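Local atomic coordinates of beta-N-acetylhexosaminidase (PDB entry 1JAK), a protein that removes beta-linked N-acetylhexosamine residues from the non-reducing ends of glycans by hydrolysis, as a family 20 glycoside hydrolase probably working by substrate-assisted catalysis. Residues A[375-387]-A[430-442]. Residues are numbered along the deposited sequence; the frame is centred on the assembly and turned at random.
Sequences AEKAEVAEAARNG and GYLPGAPADAVRG
L432 meets K377, V380 and A381 along one side of helix 374-385, a compact instance of how the loop leading into a barrel strand packs on a helix from earlier in the barrel. Followed outward, K377 sets CB 3.9 Å and CG 4.1 Å from CD1 of L432; straight beyond CG, the chain brings CD within 4.2 Å of CD of P433, and NZ bonds D370 O and a water that weakly reaches the carbonyl of Y431. The other methyl of L432, CD2, lies 3.6 Å from CG1 of V380, the side chains crossing at about a right angle. With an alanine at L432 both methyls go, and a gap would probably open beside V380, the backbone of A381 and the CB of K377. The backbones come nearest at A381 and A435, their CA atoms 4.5 Å apart; farther along, CB of A384 lies 3.6 Å from CB of A439. CG of R385 meets CG of P436 at 3.8 Å, and its guanidinium makes a side-on salt bridge to E382 through NE and NH2, in its own plane but well above the carboxylate's. L432 and A384 also touch L390, so helix and loop share strand 389-392 of the TIM barrel's parallel sheet.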
loop_
_atom_site.group_PDB
_atom_site.type_symbol
_atom_site.label_atom_id
_atom_site.label_comp_id
_atom_site.label_asym_id
_atom_site.label_seq_id
_atom_site.Cartn_x
_atom_site.Cartn_y
_atom_site.Cartn_z
ATOM N N ALA A 375 -27.226 -4.863 8.587
ATOM C CA ALA A 375 -27.642 -5.367 7.283
ATOM C C ALA A 375 -26.493 -5.277 6.286
ATOM O O ALA A 375 -26.294 -6.177 5.468
ATOM C CB ALA A 375 -28.840 -4.581 6.767
ATOM N N GLU A 376 -25.743 -4.183 6.360
ATOM C CA GLU A 376 -24.611 -3.975 5.463
ATOM C C GLU A 376 -23.471 -4.931 5.793
ATOM O O GLU A 376 -22.863 -5.512 4.895
ATOM C CB GLU A 376 -24.122 -2.529 5.561
ATOM C CG GLU A 376 -23.110 -2.152 4.490
ATOM C CD GLU A 376 -22.840 -0.661 4.446
ATOM O OE1 GLU A 376 -23.735 0.120 4.843
ATOM O OE2 GLU A 376 -21.742 -0.266 4.000
ATOM N N LYS A 377 -23.172 -5.086 7.081
ATOM C CA LYS A 377 -22.103 -5.990 7.489
ATOM C C LYS A 377 -22.467 -7.404 7.050
ATOM O O LYS A 377 -21.620 -8.157 6.574
ATOM C CB LYS A 377 -21.917 -5.966 9.006
ATOM C CG LYS A 377 -21.479 -4.627 9.569
ATOM C CD LYS A 377 -21.196 -4.729 11.060
ATOM C CE LYS A 377 -20.781 -3.390 11.643
ATOM N NZ LYS A 377 -20.485 -3.482 13.102
ATOM N N ALA A 378 -23.740 -7.751 7.212
ATOM C CA ALA A 378 -24.231 -9.076 6.849
ATOM C C ALA A 378 -24.068 -9.370 5.363
ATOM O O ALA A 378 -23.687 -10.475 4.975
ATOM C CB ALA A 378 -25.696 -9.209 7.246
ATOM N N GLU A 379 -24.370 -8.382 4.531
ATOM C CA GLU A 379 -24.254 -8.558 3.092
ATOM C C GLU A 379 -22.819 -8.914 2.706
ATOM O O GLU A 379 -22.590 -9.747 1.830
ATOM C CB GLU A 379 -24.683 -7.279 2.380
ATOM C CG GLU A 379 -24.864 -7.430 0.891
ATOM C CD GLU A 379 -25.495 -6.201 0.278
ATOM O OE1 GLU A 379 -24.825 -5.151 0.233
ATOM O OE2 GLU A 379 -26.669 -6.285 -0.146
ATOM N N VAL A 380 -21.858 -8.279 3.366
ATOM C CA VAL A 380 -20.453 -8.541 3.080
ATOM C C VAL A 380 -20.030 -9.899 3.634
ATOM O O VAL A 380 -19.311 -10.648 2.970
ATOM C CB VAL A 380 -19.557 -7.430 3.664
ATOM C CG1 VAL A 380 -18.091 -7.724 3.367
ATOM C CG2 VAL A 380 -19.957 -6.084 3.060
ATOM N N ALA A 381 -20.482 -10.221 4.844
ATOM C CA ALA A 381 -20.151 -11.506 5.458
ATOM C C ALA A 381 -20.723 -12.637 4.609
ATOM O O ALA A 381 -20.119 -13.709 4.495
ATOM C CB ALA A 381 -20.715 -11.580 6.879
ATOM N N GLU A 382 -21.886 -12.394 4.011
ATOM C CA GLU A 382 -22.529 -13.400 3.175
ATOM C C GLU A 382 -21.703 -13.626 1.913
ATOM O O GLU A 382 -21.541 -14.762 1.463
ATOM C CB GLU A 382 -23.946 -12.963 2.801
ATOM C CG GLU A 382 -24.853 -14.131 2.436
ATOM C CD GLU A 382 -25.017 -15.097 3.592
ATOM O OE1 GLU A 382 -25.555 -14.676 4.639
ATOM O OE2 GLU A 382 -24.600 -16.270 3.465
ATOM N N ALA A 383 -21.178 -12.546 1.342
ATOM C CA ALA A 383 -20.353 -12.663 0.146
ATOM C C ALA A 383 -19.126 -13.498 0.499
ATOM O O ALA A 383 -18.678 -14.322 -0.297
ATOM C CB ALA A 383 -19.925 -11.280 -0.347
ATOM N N ALA A 384 -18.589 -13.284 1.697
ATOM C CA ALA A 384 -17.423 -14.033 2.152
ATOM C C ALA A 384 -17.778 -15.516 2.229
ATOM O O ALA A 384 -16.998 -16.376 1.811
ATOM C CB ALA A 384 -16.967 -13.526 3.520
ATOM N N ARG A 385 -18.957 -15.817 2.762
ATOM C CA ARG A 385 -19.391 -17.205 2.859
ATOM C C ARG A 385 -19.526 -17.814 1.467
ATOM O O ARG A 385 -19.297 -19.010 1.282
ATOM C CB ARG A 385 -20.734 -17.312 3.594
ATOM C CG ARG A 385 -20.618 -17.394 5.110
ATOM C CD ARG A 385 -21.976 -17.678 5.756
ATOM N NE ARG A 385 -22.854 -16.513 5.739
ATOM C CZ ARG A 385 -22.769 -15.499 6.598
ATOM N NH1 ARG A 385 -21.845 -15.508 7.548
ATOM N NH2 ARG A 385 -23.607 -14.475 6.505
ATOM N N ASN A 386 -19.889 -16.988 0.489
ATOM C CA ASN A 386 -20.059 -17.463 -0.880
ATOM C C ASN A 386 -18.760 -17.582 -1.674
ATOM O O ASN A 386 -18.788 -17.873 -2.872
ATOM C CB ASN A 386 -21.044 -16.569 -1.639
ATOM C CG ASN A 386 -22.474 -16.723 -1.142
ATOM O OD1 ASN A 386 -22.863 -17.790 -0.666
ATOM N ND2 ASN A 386 -23.266 -15.664 -1.268
ATOM N N GLY A 387 -17.631 -17.348 -1.014
ATOM C CA GLY A 387 -16.349 -17.472 -1.689
ATOM C C GLY A 387 -15.664 -16.182 -2.101
ATOM O O GLY A 387 -14.560 -16.218 -2.649
ATOM N N GLY A 430 -11.286 -11.699 13.321
ATOM C CA GLY A 430 -12.564 -11.675 14.016
ATOM C C GLY A 430 -13.199 -10.301 13.984
ATOM O O GLY A 430 -13.961 -9.929 14.878
ATOM N N TYR A 431 -12.896 -9.551 12.932
ATOM C CA TYR A 431 -13.407 -8.198 12.779
ATOM C C TYR A 431 -14.863 -8.089 12.325
ATOM O O TYR A 431 -15.690 -7.489 13.015
ATOM C CB TYR A 431 -12.522 -7.425 11.800
ATOM C CG TYR A 431 -13.040 -6.038 11.517
ATOM C CD1 TYR A 431 -12.904 -5.019 12.456
ATOM C CD2 TYR A 431 -13.724 -5.762 10.334
ATOM C CE1 TYR A 431 -13.439 -3.755 12.228
ATOM C CE2 TYR A 431 -14.267 -4.505 10.098
ATOM C CZ TYR A 431 -14.122 -3.510 11.050
ATOM O OH TYR A 431 -14.680 -2.276 10.828
ATOM N N LEU A 432 -15.172 -8.650 11.162
ATOM C CA LEU A 432 -16.530 -8.580 10.626
ATOM C C LEU A 432 -17.381 -9.723 11.170
ATOM O O LEU A 432 -17.117 -10.893 10.894
ATOM C CB LEU A 432 -16.493 -8.636 9.096
ATOM C CG LEU A 432 -17.786 -8.277 8.360
ATOM C CD1 LEU A 432 -18.126 -6.810 8.616
ATOM C CD2 LEU A 432 -17.616 -8.526 6.870
ATOM N N PRO A 433 -18.423 -9.393 11.949
ATOM C CA PRO A 433 -19.311 -10.402 12.534
ATOM C C PRO A 433 -19.832 -11.419 11.526
ATOM O O PRO A 433 -20.354 -11.052 10.474
ATOM C CB PRO A 433 -20.438 -9.563 13.134
ATOM C CG PRO A 433 -19.749 -8.296 13.508
ATOM C CD PRO A 433 -18.877 -8.035 12.300
ATOM N N GLY A 434 -19.678 -12.697 11.855
ATOM C CA GLY A 434 -20.162 -13.756 10.988
ATOM C C GLY A 434 -19.332 -14.088 9.763
ATOM O O GLY A 434 -19.645 -15.036 9.046
ATOM N N ALA A 435 -18.274 -13.324 9.510
ATOM C CA ALA A 435 -17.436 -13.584 8.348
ATOM C C ALA A 435 -16.405 -14.672 8.642
ATOM O O ALA A 435 -15.697 -14.613 9.648
ATOM C CB ALA A 435 -16.730 -12.295 7.913
ATOM N N PRO A 436 -16.321 -15.689 7.767
ATOM C CA PRO A 436 -15.364 -16.788 7.943
ATOM C C PRO A 436 -13.946 -16.226 7.886
ATOM O O PRO A 436 -13.600 -15.510 6.948
ATOM C CB PRO A 436 -15.659 -17.698 6.753
ATOM C CG PRO A 436 -17.096 -17.414 6.444
ATOM C CD PRO A 436 -17.163 -15.918 6.584
ATOM N N ALA A 437 -13.131 -16.555 8.883
ATOM C CA ALA A 437 -11.758 -16.059 8.938
ATOM C C ALA A 437 -10.964 -16.386 7.678
ATOM O O ALA A 437 -10.120 -15.600 7.244
ATOM C CB ALA A 437 -11.050 -16.628 10.161
ATOM N N ASP A 438 -11.238 -17.546 7.092
ATOM C CA ASP A 438 -10.541 -17.983 5.889
ATOM C C ASP A 438 -10.862 -17.150 4.649
ATOM O O ASP A 438 -10.195 -17.279 3.624
ATOM C CB ASP A 438 -10.857 -19.455 5.615
ATOM C CG ASP A 438 -12.339 -19.755 5.706
ATOM O OD1 ASP A 438 -12.899 -19.661 6.823
ATOM O OD2 ASP A 438 -12.948 -20.080 4.664
ATOM N N ALA A 439 -11.877 -16.296 4.742
ATOM C CA ALA A 439 -12.261 -15.453 3.612
ATOM C C ALA A 439 -11.499 -14.130 3.620
ATOM O O ALA A 439 -11.484 -13.413 2.621
ATOM C CB ALA A 439 -13.761 -15.183 3.641
ATOM N N VAL A 440 -10.874 -13.812 4.750
ATOM C CA VAL A 440 -10.111 -12.574 4.871
ATOM C C VAL A 440 -8.772 -12.726 4.153
ATOM O O VAL A 440 -7.919 -13.514 4.569
ATOM C CB VAL A 440 -9.859 -12.216 6.350
ATOM C CG1 VAL A 440 -9.058 -10.924 6.448
ATOM C CG2 VAL A 440 -11.186 -12.067 7.077
ATOM N N ARG A 441 -8.601 -11.974 3.070
ATOM C CA ARG A 441 -7.375 -12.028 2.279
ATOM C C ARG A 441 -6.289 -11.142 2.870
ATOM O O ARG A 441 -5.098 -11.390 2.682
ATOM C CB ARG A 441 -7.650 -11.580 0.840
ATOM C CG ARG A 441 -8.684 -12.411 0.100
ATOM C CD ARG A 441 -8.287 -13.876 0.025
ATOM N NE ARG A 441 -9.221 -14.638 -0.798
ATOM C CZ ARG A 441 -9.301 -14.542 -2.122
ATOM N NH1 ARG A 441 -8.497 -13.719 -2.782
ATOM N NH2 ARG A 441 -10.195 -15.263 -2.787
ATOM N N GLY A 442 -6.704 -10.100 3.578
ATOM C CA GLY A 442 -5.736 -9.204 4.172
ATOM C C GLY A 442 -6.307 -7.839 4.483
ATOM O O GLY A 442 -7.516 -7.682 4.666
HETATM O O HOH W 1 -17.726 -4.753 12.333
#